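Side-chain contacts in probable glucarate dehydratase (Mycobacterium smegmatis str. MC2 155, PDB 3VDG), which probably dehydrates glucarate, removing water from the sugar diacid in a metal-dependent reaction of the enolase superfamily: residues V131-F136 / L323-L328; V135-E140 / S315-W320; F220-E225 / A247-Q252; Q252-V257 / A279-Q284. All blocks are in the same frame, centred on the assembly; numbering follows the deposited sequence. Where two conformers were deposited one is given.

Contact 1: V131-F136 / L323-L328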
loop_
_atom_site.group_PDB
_atom_site.type_symbol
_atom_site.label_atom_id
_atom_site.label_comp_id
_atom_site.label_asym_id
_atom_site.label_seq_id
_atom_site.Cartn_x
_atom_site.Cartn_y
_atom_site.Cartn_z
ATOM N N VAL A 131 5.350 -14.552 11.387
ATOM C CA VAL A 131 6.550 -14.429 12.208
ATOM C C VAL A 131 7.515 -13.405 11.607
ATOM O O VAL A 131 8.110 -12.613 12.333
ATOM C CB VAL A 131 7.282 -15.770 12.383
ATOM C CG1 VAL A 131 8.616 -15.543 13.091
ATOM C CG2 VAL A 131 6.420 -16.728 13.196
ATOM N N VAL A 132 7.661 -13.413 10.287
ATOM C CA VAL A 132 8.563 -12.477 9.631
ATOM C C VAL A 132 8.100 -11.044 9.916
ATOM O O VAL A 132 8.889 -10.167 10.278
ATOM C CB VAL A 132 8.640 -12.737 8.123
ATOM C CG1 VAL A 132 9.338 -11.587 7.407
ATOM C CG2 VAL A 132 9.386 -14.047 7.867
ATOM N N ASP A 133 6.805 -10.807 9.783
ATOM C CA ASP A 133 6.294 -9.446 10.036
ATOM C C ASP A 133 6.491 -8.952 11.470
ATOM O O ASP A 133 6.818 -7.789 11.670
ATOM C CB ASP A 133 4.856 -9.285 9.532
ATOM C CG ASP A 133 4.789 -9.139 7.994
ATOM O OD1 ASP A 133 5.721 -8.554 7.384
ATOM O OD2 ASP A 133 3.803 -9.602 7.382
ATOM N N ARG A 134 6.295 -9.823 12.463
ATOM C CA ARG A 134 6.527 -9.452 13.856
ATOM C C ARG A 134 7.998 -9.122 14.112
ATOM O O ARG A 134 8.306 -8.232 14.904
ATOM C CB ARG A 134 6.074 -10.578 14.800
ATOM C CG ARG A 134 4.581 -10.559 15.094
ATOM C CD ARG A 134 4.191 -11.717 16.002
ATOM N NE ARG A 134 4.215 -12.970 15.256
ATOM C CZ ARG A 134 3.911 -14.155 15.774
ATOM N NH1 ARG A 134 3.557 -14.268 17.057
ATOM N NH2 ARG A 134 3.952 -15.228 14.999
ATOM N N VAL A 135 8.902 -9.843 13.448
ATOM C CA VAL A 135 10.345 -9.609 13.644
ATOM C C VAL A 135 10.825 -8.373 12.884
ATOM O O VAL A 135 11.582 -7.584 13.411
ATOM C CB VAL A 135 11.169 -10.852 13.266
ATOM C CG1 VAL A 135 12.660 -10.561 13.408
ATOM C CG2 VAL A 135 10.750 -12.033 14.154
ATOM N N PHE A 136 10.321 -8.195 11.663
ATOM C CA PHE A 136 10.680 -7.065 10.800
ATOM C C PHE A 136 10.159 -5.755 11.377
ATOM O O PHE A 136 10.845 -4.732 11.354
ATOM C CB PHE A 136 10.095 -7.328 9.400
ATOM C CG PHE A 136 10.157 -6.157 8.440
ATOM C CD1 PHE A 136 11.363 -5.544 8.118
ATOM C CD2 PHE A 136 9.000 -5.725 7.788
ATOM C CE1 PHE A 136 11.407 -4.488 7.209
ATOM C CE2 PHE A 136 9.037 -4.674 6.884
ATOM C CZ PHE A 136 10.246 -4.055 6.588
ATOM N N LEU A 323 5.185 0.139 9.635
ATOM C CA LEU A 323 4.254 1.214 9.285
ATOM C C LEU A 323 3.830 1.239 7.818
ATOM O O LEU A 323 2.656 1.522 7.489
ATOM C CB LEU A 323 4.825 2.573 9.710
ATOM C CG LEU A 323 5.265 2.710 11.185
ATOM C CD1 LEU A 323 5.667 4.154 11.510
ATOM C CD2 LEU A 323 4.206 2.251 12.177
ATOM N N GLN A 324 4.775 1.000 6.920
ATOM C CA GLN A 324 4.408 0.954 5.503
ATOM C C GLN A 324 3.451 -0.202 5.199
ATOM O O GLN A 324 2.495 -0.049 4.439
ATOM C CB GLN A 324 5.657 0.847 4.631
ATOM C CG GLN A 324 6.604 2.026 4.824
ATOM C CD GLN A 324 7.987 1.712 4.268
ATOM O OE1 GLN A 324 8.270 2.051 3.129
ATOM N NE2 GLN A 324 8.827 0.998 5.050
ATOM N N ARG A 325 3.699 -1.370 5.777
ATOM C CA ARG A 325 2.745 -2.468 5.586
ATOM C C ARG A 325 1.385 -2.208 6.240
ATOM O O ARG A 325 0.361 -2.715 5.761
ATOM C CB ARG A 325 3.354 -3.803 6.013
ATOM C CG ARG A 325 4.386 -4.258 4.972
ATOM C CD ARG A 325 5.287 -5.363 5.514
ATOM N NE ARG A 325 4.617 -6.655 5.586
ATOM C CZ ARG A 325 4.493 -7.496 4.554
ATOM N NH1 ARG A 325 4.988 -7.191 3.374
ATOM N NH2 ARG A 325 3.871 -8.653 4.707
ATOM N N SER A 326 1.359 -1.408 7.309
ATOM C CA SER A 326 0.077 -1.012 7.900
ATOM C C SER A 326 -0.663 -0.055 6.960
ATOM O O SER A 326 -1.877 -0.095 6.859
ATOM C CB SER A 326 0.265 -0.364 9.275
ATOM O OG SER A 326 0.763 -1.316 10.216
ATOM N N ARG A 327 0.077 0.818 6.288
ATOM C CA ARG A 327 -0.506 1.678 5.268
ATOM C C ARG A 327 -1.076 0.825 4.117
ATOM O O ARG A 327 -2.123 1.126 3.571
ATOM C CB ARG A 327 0.554 2.654 4.754
ATOM C CG ARG A 327 0.052 3.540 3.627
ATOM C CD ARG A 327 1.173 4.402 3.041
ATOM N NE ARG A 327 0.619 5.482 2.219
ATOM C CZ ARG A 327 1.346 6.279 1.446
ATOM N NH1 ARG A 327 0.753 7.248 0.746
ATOM N NH2 ARG A 327 2.668 6.101 1.386
ATOM N N LEU A 328 -0.385 -0.251 3.762
ATOM C CA LEU A 328 -0.886 -1.162 2.738
ATOM C C LEU A 328 -2.191 -1.800 3.220
ATOM O O LEU A 328 -3.181 -1.812 2.505
ATOM C CB LEU A 328 0.143 -2.237 2.407
ATOM C CG LEU A 328 -0.408 -3.432 1.601
ATOM C CD1 LEU A 328 -0.963 -2.997 0.240
ATOM C CD2 LEU A 328 0.660 -4.498 1.428
#
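Asp133 and Arg325 meet through their charged ends in a salt bridge that reaches from one domain to the other. OD1 of Asp133 lies 2.8 Å from NE of Arg325, while NH2 of Arg325 donates to OD2 of Asp133, also at 2.8 Å. The NH2 bond uses the syn lone pair of OD2 and is bent, with an N-H...O angle of 148°. Both acid oxygens are engaged, and OD1 also forms a salt bridge with Arg104 of helix 100-111; two arginines on one buried carboxylate would be expected to stabilise its negative form. Carboxylate and guanidinium are not coplanar: their planes stand 40° apart, and OD2 lies somewhat out of the guanidinium plane. The side chains cross almost at right angles; a bend in the arginine chain at chi3 (75°) presents NE and NH2 to the acid. In the enolase fold helix 131-151 belongs to the N-terminal capping domain, whereas helix 323-336 is one of the helices around the barrel, so the pair spans the domain boundary. Phe136 adds an apolar neighbour, its CE2 edge 4.1 Å from CD of Arg325. NE of Arg325 has a further, weak bond to Trp320 O. Beyond the ion pair, Gln324 OE1 accepts a hydrogen bond from Arg327 of the second subunit.

Contact 2: V135-E140 / S315-W320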
loop_
_atom_site.group_PDB
_atom_site.type_symbol
_atom_site.label_atom_id
_atom_site.label_comp_id
_atom_site.label_asym_id
_atom_site.label_seq_id
_atom_site.Cartn_x
_atom_site.Cartn_y
_atom_site.Cartn_z
ATOM N N VAL A 135 8.902 -9.843 13.448
ATOM C CA VAL A 135 10.345 -9.609 13.644
ATOM C C VAL A 135 10.825 -8.373 12.884
ATOM O O VAL A 135 11.582 -7.584 13.411
ATOM C CB VAL A 135 11.169 -10.852 13.266
ATOM C CG1 VAL A 135 12.660 -10.561 13.408
ATOM C CG2 VAL A 135 10.750 -12.033 14.154
ATOM N N PHE A 136 10.321 -8.195 11.663
ATOM C CA PHE A 136 10.680 -7.065 10.800
ATOM C C PHE A 136 10.159 -5.755 11.377
ATOM O O PHE A 136 10.845 -4.732 11.354
ATOM C CB PHE A 136 10.095 -7.328 9.400
ATOM C CG PHE A 136 10.157 -6.157 8.440
ATOM C CD1 PHE A 136 11.363 -5.544 8.118
ATOM C CD2 PHE A 136 9.000 -5.725 7.788
ATOM C CE1 PHE A 136 11.407 -4.488 7.209
ATOM C CE2 PHE A 136 9.037 -4.674 6.884
ATOM C CZ PHE A 136 10.246 -4.055 6.588
ATOM N N SER A 137 8.941 -5.789 11.908
ATOM C CA SER A 137 8.297 -4.564 12.369
ATOM C C SER A 137 9.191 -3.547 13.120
ATOM O O SER A 137 9.320 -2.399 12.683
ATOM C CB SER A 137 7.064 -4.916 13.218
ATOM O OG SER A 137 6.449 -3.730 13.663
ATOM N N PRO A 138 9.786 -3.937 14.273
ATOM C CA PRO A 138 10.560 -2.933 15.020
ATOM C C PRO A 138 11.768 -2.385 14.252
ATOM O O PRO A 138 12.162 -1.224 14.448
ATOM C CB PRO A 138 11.058 -3.709 16.255
ATOM C CG PRO A 138 11.044 -5.146 15.832
ATOM C CD PRO A 138 9.820 -5.259 14.932
ATOM N N PHE A 139 12.360 -3.202 13.394
ATOM C CA PHE A 139 13.475 -2.713 12.584
ATOM C C PHE A 139 12.995 -1.738 11.526
ATOM O O PHE A 139 13.667 -0.742 11.234
ATOM C CB PHE A 139 14.251 -3.862 11.954
ATOM C CG PHE A 139 14.924 -4.729 12.964
ATOM C CD1 PHE A 139 16.088 -4.301 13.600
ATOM C CD2 PHE A 139 14.372 -5.952 13.316
ATOM C CE1 PHE A 139 16.695 -5.079 14.576
ATOM C CE2 PHE A 139 14.988 -6.746 14.285
ATOM C CZ PHE A 139 16.152 -6.309 14.906
ATOM N N GLU A 140 11.822 -2.016 10.960
ATOM C CA GLU A 140 11.236 -1.115 9.968
ATOM C C GLU A 140 10.893 0.216 10.617
ATOM O O GLU A 140 11.114 1.277 10.036
ATOM C CB GLU A 140 9.975 -1.737 9.360
ATOM C CG GLU A 140 9.439 -1.000 8.145
ATOM C CD GLU A 140 8.251 -0.086 8.448
ATOM O OE1 GLU A 140 7.930 0.154 9.642
ATOM O OE2 GLU A 140 7.625 0.401 7.475
ATOM N N SER A 315 -5.970 -2.566 12.728
ATOM C CA SER A 315 -4.561 -2.604 12.354
ATOM C C SER A 315 -3.706 -2.782 13.613
ATOM O O SER A 315 -4.139 -2.474 14.721
ATOM C CB SER A 315 -4.158 -1.301 11.665
ATOM O OG SER A 315 -4.321 -0.200 12.572
ATOM N N ASP A 316 -2.482 -3.254 13.433
ATOM C CA ASP A 316 -1.492 -3.255 14.507
ATOM C C ASP A 316 -0.121 -3.399 13.865
ATOM O O ASP A 316 0.228 -4.484 13.379
ATOM C CB ASP A 316 -1.740 -4.415 15.485
ATOM C CG ASP A 316 -0.824 -4.357 16.686
ATOM O OD1 ASP A 316 0.316 -3.862 16.521
ATOM O OD2 ASP A 316 -1.231 -4.809 17.786
ATOM N N HIS A 317 0.665 -2.322 13.848
ATOM C CA HIS A 317 1.941 -2.373 13.113
ATOM C C HIS A 317 2.916 -3.346 13.712
ATOM O O HIS A 317 3.874 -3.743 13.056
ATOM C CB HIS A 317 2.584 -0.987 12.982
ATOM C CG HIS A 317 3.205 -0.463 14.250
ATOM N ND1 HIS A 317 2.522 0.277 15.140
ATOM C CD2 HIS A 317 4.516 -0.560 14.739
ATOM C CE1 HIS A 317 3.333 0.613 16.152
ATOM N NE2 HIS A 317 4.555 0.092 15.902
ATOM N N HIS A 318 2.688 -3.752 14.958
ATOM C CA HIS A 318 3.630 -4.666 15.633
ATOM C C HIS A 318 3.564 -6.058 15.081
ATOM O O HIS A 318 4.554 -6.806 15.138
ATOM C CB HIS A 318 3.386 -4.704 17.145
ATOM C CG HIS A 318 3.498 -3.359 17.819
ATOM N ND1 HIS A 318 2.422 -2.533 18.004
ATOM C CD2 HIS A 318 4.594 -2.705 18.377
ATOM C CE1 HIS A 318 2.825 -1.421 18.656
ATOM N NE2 HIS A 318 4.147 -1.523 18.882
ATOM N N TYR A 319 2.415 -6.460 14.544
ATOM C CA TYR A 319 2.364 -7.806 13.945
ATOM C C TYR A 319 2.019 -7.866 12.452
ATOM O O TYR A 319 2.181 -8.918 11.826
ATOM C CB TYR A 319 1.542 -8.805 14.792
ATOM C CG TYR A 319 0.073 -8.482 14.984
ATOM C CD1 TYR A 319 -0.403 -8.061 16.219
ATOM C CD2 TYR A 319 -0.829 -8.602 13.938
ATOM C CE1 TYR A 319 -1.744 -7.780 16.416
ATOM C CE2 TYR A 319 -2.178 -8.309 14.122
ATOM C CZ TYR A 319 -2.626 -7.900 15.370
ATOM O OH TYR A 319 -3.967 -7.599 15.567
ATOM N N TRP A 320 1.597 -6.735 11.877
ATOM C CA TRP A 320 1.403 -6.614 10.415
ATOM C C TRP A 320 2.643 -6.261 9.644
ATOM O O TRP A 320 2.647 -6.295 8.412
ATOM C CB TRP A 320 0.306 -5.597 10.083
ATOM C CG TRP A 320 -1.086 -6.133 10.293
ATOM C CD1 TRP A 320 -1.849 -6.067 11.447
ATOM C CD2 TRP A 320 -1.936 -6.835 9.312
ATOM N NE1 TRP A 320 -3.076 -6.651 11.253
ATOM C CE2 TRP A 320 -3.185 -7.136 9.994
ATOM C CE3 TRP A 320 -1.797 -7.188 7.980
ATOM C CZ2 TRP A 320 -4.231 -7.781 9.360
ATOM C CZ3 TRP A 320 -2.856 -7.861 7.352
ATOM C CH2 TRP A 320 -4.047 -8.141 8.031
#
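Ser137 has more of its surface buried here than either of its partners, His317 and His318, and it supplies the one hydrogen bond across the contact. Its hydroxyl OG donates to the backbone O of His317 at 2.6 Å, approaching from above the carbonyl plane with a C=O...O angle of 129°. The serine OG is anti to the backbone N (chi1 180°), which carries the hydroxyl outward from helix 131-151 just before its kink at Pro138. Ser137 OG rests 3.6 Å from CA of His318 and 3.9 Å from CD2 of His317. The His318 imidazole leaves in another direction: ND1, with its partner close to the ring plane, donates to Asp316 OD1 at 2.9 Å, and NE2 is hydrogen-bonded to Ser351. Asp316 OD1 also takes His318 N at 2.8 Å, on its anti side, as an N-cap, while OD2 meets His343. Asp316 and His343 follow the sixth and seventh barrel strands, consistent with the His-Asp pair of mandelate racemase relatives. Since Ser137 bonds to a backbone carbonyl and to neither imidazole, the capping domain probably helps to position this short, weakly bonded turn, while ND1 and NE2 of His318 pair with Asp316 and Ser351.

Contact 3: F220-E225 / A247-Q252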
loop_
_atom_site.group_PDB
_atom_site.type_symbol
_atom_site.label_atom_id
_atom_site.label_comp_id
_atom_site.label_asym_id
_atom_site.label_seq_id
_atom_site.Cartn_x
_atom_site.Cartn_y
_atom_site.Cartn_z
ATOM N N PHE A 220 -17.128 -12.201 32.403
ATOM C CA PHE A 220 -18.369 -12.522 33.112
ATOM C C PHE A 220 -19.419 -12.899 32.080
ATOM O O PHE A 220 -19.226 -12.667 30.883
ATOM C CB PHE A 220 -18.843 -11.340 33.970
ATOM C CG PHE A 220 -17.955 -11.054 35.154
ATOM C CD1 PHE A 220 -18.098 -11.768 36.332
ATOM C CD2 PHE A 220 -16.969 -10.076 35.087
ATOM C CE1 PHE A 220 -17.269 -11.526 37.426
ATOM C CE2 PHE A 220 -16.134 -9.821 36.179
ATOM C CZ PHE A 220 -16.288 -10.549 37.356
ATOM N N ALA A 221 -20.526 -13.477 32.538
ATOM C CA ALA A 221 -21.591 -13.929 31.648
ATOM C C ALA A 221 -22.036 -12.779 30.747
ATOM O O ALA A 221 -22.027 -11.634 31.171
ATOM C CB ALA A 221 -22.783 -14.454 32.472
ATOM N N PRO A 222 -22.428 -13.087 29.498
ATOM C CA PRO A 222 -22.749 -12.032 28.549
ATOM C C PRO A 222 -23.770 -11.035 29.097
ATOM O O PRO A 222 -23.629 -9.819 28.897
ATOM C CB PRO A 222 -23.335 -12.788 27.349
ATOM C CG PRO A 222 -22.882 -14.197 27.485
ATOM C CD PRO A 222 -22.353 -14.416 28.871
ATOM N N GLU A 223 -24.798 -11.509 29.787
ATOM C CA GLU A 223 -25.806 -10.568 30.244
ATOM C C GLU A 223 -25.258 -9.576 31.274
ATOM O O GLU A 223 -25.710 -8.431 31.332
ATOM C CB GLU A 223 -27.089 -11.281 30.693
ATOM C CG GLU A 223 -27.849 -11.877 29.513
ATOM C CD GLU A 223 -29.196 -12.459 29.889
ATOM O OE1 GLU A 223 -30.217 -11.981 29.348
ATOM O OE2 GLU A 223 -29.233 -13.388 30.721
ATOM N N GLU A 224 -24.264 -9.987 32.051
ATOM C CA GLU A 224 -23.610 -9.058 32.974
ATOM C C GLU A 224 -22.683 -8.058 32.269
ATOM O O GLU A 224 -22.559 -6.901 32.705
ATOM C CB GLU A 224 -22.814 -9.821 34.035
ATOM C CG GLU A 224 -23.693 -10.687 34.924
ATOM C CD GLU A 224 -22.891 -11.524 35.894
ATOM O OE1 GLU A 224 -21.845 -11.043 36.383
ATOM O OE2 GLU A 224 -23.312 -12.667 36.172
ATOM N N GLU A 225 -22.010 -8.502 31.206
ATOM C CA GLU A 225 -21.182 -7.577 30.398
ATOM C C GLU A 225 -22.070 -6.599 29.601
ATOM O O GLU A 225 -21.729 -5.418 29.451
ATOM C CB GLU A 225 -20.181 -8.360 29.517
ATOM C CG GLU A 225 -19.310 -9.275 30.380
ATOM C CD GLU A 225 -18.093 -9.859 29.670
ATOM O OE1 GLU A 225 -18.154 -10.104 28.440
ATOM O OE2 GLU A 225 -17.084 -10.112 30.377
ATOM N N ALA A 247 -13.488 -13.697 21.481
ATOM C CA ALA A 247 -14.029 -14.964 20.975
ATOM C C ALA A 247 -14.559 -15.888 22.068
ATOM O O ALA A 247 -14.586 -17.117 21.893
ATOM C CB ALA A 247 -12.994 -15.705 20.124
ATOM N N ALA A 248 -15.022 -15.320 23.173
ATOM C CA ALA A 248 -15.525 -16.159 24.285
ATOM C C ALA A 248 -16.916 -16.746 24.066
ATOM O O ALA A 248 -17.398 -17.479 24.929
ATOM C CB ALA A 248 -15.494 -15.389 25.599
ATOM N N TRP A 249 -17.577 -16.402 22.954
ATOM C CA TRP A 249 -18.977 -16.825 22.743
ATOM C C TRP A 249 -19.168 -17.697 21.547
ATOM O O TRP A 249 -18.421 -17.605 20.574
ATOM C CB TRP A 249 -19.908 -15.634 22.572
ATOM C CG TRP A 249 -19.778 -14.585 23.633
ATOM C CD1 TRP A 249 -19.519 -14.763 24.993
ATOM C CD2 TRP A 249 -19.948 -13.145 23.456
ATOM N NE1 TRP A 249 -19.474 -13.550 25.643
ATOM C CE2 TRP A 249 -19.742 -12.540 24.770
ATOM C CE3 TRP A 249 -20.234 -12.322 22.367
ATOM C CZ2 TRP A 249 -19.819 -11.170 24.964
ATOM C CZ3 TRP A 249 -20.303 -10.937 22.579
ATOM C CH2 TRP A 249 -20.093 -10.381 23.836
ATOM N N THR A 250 -20.200 -18.532 21.586
ATOM C CA THR A 250 -20.597 -19.278 20.391
ATOM C C THR A 250 -21.304 -18.315 19.440
ATOM O O THR A 250 -21.673 -17.193 19.833
ATOM C CB THR A 250 -21.611 -20.372 20.728
ATOM O OG1 THR A 250 -22.796 -19.756 21.227
ATOM C CG2 THR A 250 -21.058 -21.341 21.767
ATOM N N PRO A 251 -21.495 -18.733 18.183
ATOM C CA PRO A 251 -22.165 -17.791 17.305
ATOM C C PRO A 251 -23.595 -17.497 17.749
ATOM O O PRO A 251 -24.061 -16.363 17.590
ATOM C CB PRO A 251 -22.126 -18.494 15.942
ATOM C CG PRO A 251 -20.910 -19.373 16.018
ATOM C CD PRO A 251 -20.933 -19.881 17.442
ATOM N N GLN A 252 -24.280 -18.487 18.326
ATOM C CA GLN A 252 -25.678 -18.298 18.755
ATOM C C GLN A 252 -25.755 -17.314 19.912
ATOM O O GLN A 252 -26.626 -16.451 19.972
ATOM C CB GLN A 252 -26.333 -19.646 19.149
ATOM C CG GLN A 252 -26.431 -20.655 17.997
ATOM C CD GLN A 252 -25.065 -21.100 17.464
ATOM O OE1 GLN A 252 -24.119 -21.338 18.228
ATOM N NE2 GLN A 252 -24.957 -21.208 16.148
HETATM O O HOH W 1 -19.029 -12.687 28.146
#
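A water bridging Glu225 and Trp249 is gripped from three directions. It donates to OE1 of Glu225 and to the backbone O of Phe220, and accepts from the indole NE1 of Trp249 in the ring plane, each at 2.7 Å. Two direct contacts flank the bridge. Pro222 and the indole run antiparallel alongside one another, with CB of Pro222 4.0 Å above the ring plane toward the rim and its CG 3.9 Å from NE1 of Trp249. Trp249 CG stands anti to the carbonyl carbon (chi1 -50°), which puts the indole beside Pro222. Glu225 OE1 approaches the benzene edge at CZ2 of Trp249, with carboxylate and ring planes 63° apart. OE2 of the acid accepts from Phe220 N along a nearly straight path (169°), and further backbone N-H groups come from Gly218, to OE1, and Val219, to OE2. The carboxylate probably steadies the turn ahead of helix 222-235, and the water links it to the indole N-H. Both segments lead from a barrel strand, 213-216 or 241-244, into the next helix, and 241-244 ends at the sodium ligand Asp244. Such strand-to-helix loops are typical of the enolase-superfamily barrel rim that carries the metal site.

Contact 4: Q252-V257 / A279-Q284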
loop_
_atom_site.group_PDB
_atom_site.type_symbol
_atom_site.label_atom_id
_atom_site.label_comp_id
_atom_site.label_asym_id
_atom_site.label_seq_id
_atom_site.Cartn_x
_atom_site.Cartn_y
_atom_site.Cartn_z
ATOM N N GLN A 252 -24.280 -18.487 18.326
ATOM C CA GLN A 252 -25.678 -18.298 18.755
ATOM C C GLN A 252 -25.755 -17.314 19.912
ATOM O O GLN A 252 -26.626 -16.451 19.972
ATOM C CB GLN A 252 -26.333 -19.646 19.149
ATOM C CG GLN A 252 -26.431 -20.655 17.997
ATOM C CD GLN A 252 -25.065 -21.100 17.464
ATOM O OE1 GLN A 252 -24.119 -21.338 18.228
ATOM N NE2 GLN A 252 -24.957 -21.208 16.148
ATOM N N THR A 253 -24.832 -17.438 20.848
ATOM C CA THR A 253 -24.780 -16.505 21.952
ATOM C C THR A 253 -24.433 -15.088 21.445
ATOM O O THR A 253 -24.977 -14.095 21.931
ATOM C CB THR A 253 -23.770 -16.988 23.007
ATOM O OG1 THR A 253 -24.255 -18.209 23.600
ATOM C CG2 THR A 253 -23.541 -15.938 24.082
ATOM N N SER A 254 -23.532 -15.008 20.463
ATOM C CA SER A 254 -23.079 -13.707 19.937
ATOM C C SER A 254 -24.243 -12.946 19.321
ATOM O O SER A 254 -24.358 -11.722 19.468
ATOM C CB SER A 254 -22.005 -13.927 18.863
ATOM O OG SER A 254 -20.875 -14.587 19.431
ATOM N N VAL A 255 -25.084 -13.675 18.598
ATOM C CA VAL A 255 -26.214 -13.073 17.905
ATOM C C VAL A 255 -27.200 -12.504 18.933
ATOM O O VAL A 255 -27.779 -11.443 18.721
ATOM C CB VAL A 255 -26.885 -14.077 16.942
ATOM C CG1 VAL A 255 -28.255 -13.574 16.500
ATOM C CG2 VAL A 255 -25.994 -14.363 15.739
ATOM N N LYS A 256 -27.347 -13.168 20.076
ATOM C CA LYS A 256 -28.207 -12.627 21.132
ATOM C C LYS A 256 -27.626 -11.357 21.748
ATOM O O LYS A 256 -28.350 -10.397 22.038
ATOM C CB LYS A 256 -28.448 -13.675 22.227
ATOM C CG LYS A 256 -29.346 -14.810 21.763
ATOM C CD LYS A 256 -29.296 -15.982 22.731
ATOM C CE LYS A 256 -29.974 -17.206 22.140
ATOM N NZ LYS A 256 -29.716 -18.400 22.986
ATOM N N VAL A 257 -26.321 -11.363 21.982
ATOM C CA VAL A 257 -25.668 -10.179 22.526
ATOM C C VAL A 257 -25.825 -9.013 21.548
ATOM O O VAL A 257 -26.204 -7.906 21.940
ATOM C CB VAL A 257 -24.165 -10.419 22.813
ATOM C CG1 VAL A 257 -23.497 -9.115 23.251
ATOM C CG2 VAL A 257 -24.009 -11.486 23.895
ATOM N N ALA A 279 -18.672 -14.918 10.282
ATOM C CA ALA A 279 -19.544 -14.641 9.137
ATOM C C ALA A 279 -20.999 -14.926 9.512
ATOM O O ALA A 279 -21.888 -14.152 9.173
ATOM C CB ALA A 279 -19.123 -15.475 7.932
ATOM N N GLU A 280 -21.222 -16.033 10.227
ATOM C CA GLU A 280 -22.558 -16.383 10.737
ATOM C C GLU A 280 -23.100 -15.268 11.618
ATOM O O GLU A 280 -24.241 -14.861 11.465
ATOM C CB GLU A 280 -22.504 -17.686 11.545
ATOM C CG GLU A 280 -23.852 -18.341 11.786
ATOM C CD GLU A 280 -24.445 -18.909 10.510
ATOM O OE1 GLU A 280 -25.675 -19.122 10.458
ATOM O OE2 GLU A 280 -23.677 -19.135 9.550
ATOM N N VAL A 281 -22.289 -14.772 12.549
ATOM C CA VAL A 281 -22.763 -13.726 13.432
ATOM C C VAL A 281 -23.035 -12.441 12.640
ATOM O O VAL A 281 -24.050 -11.777 12.868
ATOM C CB VAL A 281 -21.778 -13.438 14.588
ATOM C CG1 VAL A 281 -22.265 -12.282 15.445
ATOM C CG2 VAL A 281 -21.579 -14.688 15.454
ATOM N N ALA A 282 -22.137 -12.090 11.709
ATOM C CA ALA A 282 -22.257 -10.801 11.008
ATOM C C ALA A 282 -23.542 -10.740 10.182
ATOM O O ALA A 282 -24.117 -9.661 9.988
ATOM C CB ALA A 282 -21.054 -10.549 10.115
ATOM N N ALA A 283 -23.982 -11.896 9.693
ATOM C CA ALA A 283 -25.216 -11.955 8.890
ATOM C C ALA A 283 -26.428 -11.468 9.692
ATOM O O ALA A 283 -27.408 -10.997 9.119
ATOM C CB ALA A 283 -25.452 -13.372 8.361
ATOM N N GLN A 284 -26.366 -11.570 11.018
ATOM C CA GLN A 284 -27.492 -11.163 11.860
ATOM C C GLN A 284 -27.203 -9.904 12.674
ATOM O O GLN A 284 -28.118 -9.175 13.036
ATOM C CB GLN A 284 -27.920 -12.302 12.798
ATOM C CG GLN A 284 -28.292 -13.607 12.096
ATOM C CD GLN A 284 -29.048 -14.577 12.995
ATOM O OE1 GLN A 284 -29.979 -14.192 13.701
ATOM N NE2 GLN A 284 -28.658 -15.844 12.959
HETATM O O HOH W 2 -28.092 -10.054 16.229
#
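Helix-to-helix packing between consecutive helices on the outside of the barrel brings Ser254 and Val255 against Val281 and Gln284. The two helical segments run nearly the same way, their axes crossing at -26° with a closest approach of 9.1 Å. The tightest apolar meeting is on the inner side, where CG2 of Val281 comes within 3.5 Å of CB of Ser254 and CG1 of Val281 lies 3.8 Å from that same carbon. The small serine lets the valine branches approach closely, and its hydroxyl is turned back to its own helix, OG bonding to Thr250 O. Further out, Val255 sends CG2 against the backbone of the other helix, 4.0 Å from CA of Val281, while its CG1, trans to the amide N (chi1 165°), reaches Gln284. These are successive beta-alpha units of the enolase-superfamily barrel: strand 241-244 leads to helix 251-260, and strand 267-269 to helix 275-284, laid beside it. Behind the contact Val281 also packs on Leu289 of strand 289-291, linking the helix pair to the sheet beneath. Towards solvent, Gln284 crosses Val255 at about a right angle; its CB is 3.9 Å from CG1 of Val255, whereas the placing of its amide is less certain because the residue adopts two conformers. At this exposed margin a water donates to Val255 O at 2.9 Å and, more weakly, to Gln284 O, spanning the backbones where the side chains form no direct hydrogen bond.

From the N terminus, helix 131-151 of the capping domain comes first and opens both outer loops. Contact 2 closes its loop at 315-320, and contact 1, starting from the same helix, closes the wider one at 323-328. The two share Val135 and Phe136, and Glu140 of contact 2 is hydrogen-bonded to Leu323 N and Gln324 NE2 of contact 1. Nested inside both, in series, contact 3 closes a short loop from 220-225 to 247-252, and contact 4 one from 252-257 to 279-284; they share Gln252 on helix 251-260. Their centres lie about 31 to 32 Å from those of the first pair. Contacts 1 and 2 join cap to barrel; contacts 3 and 4 join successive barrel units.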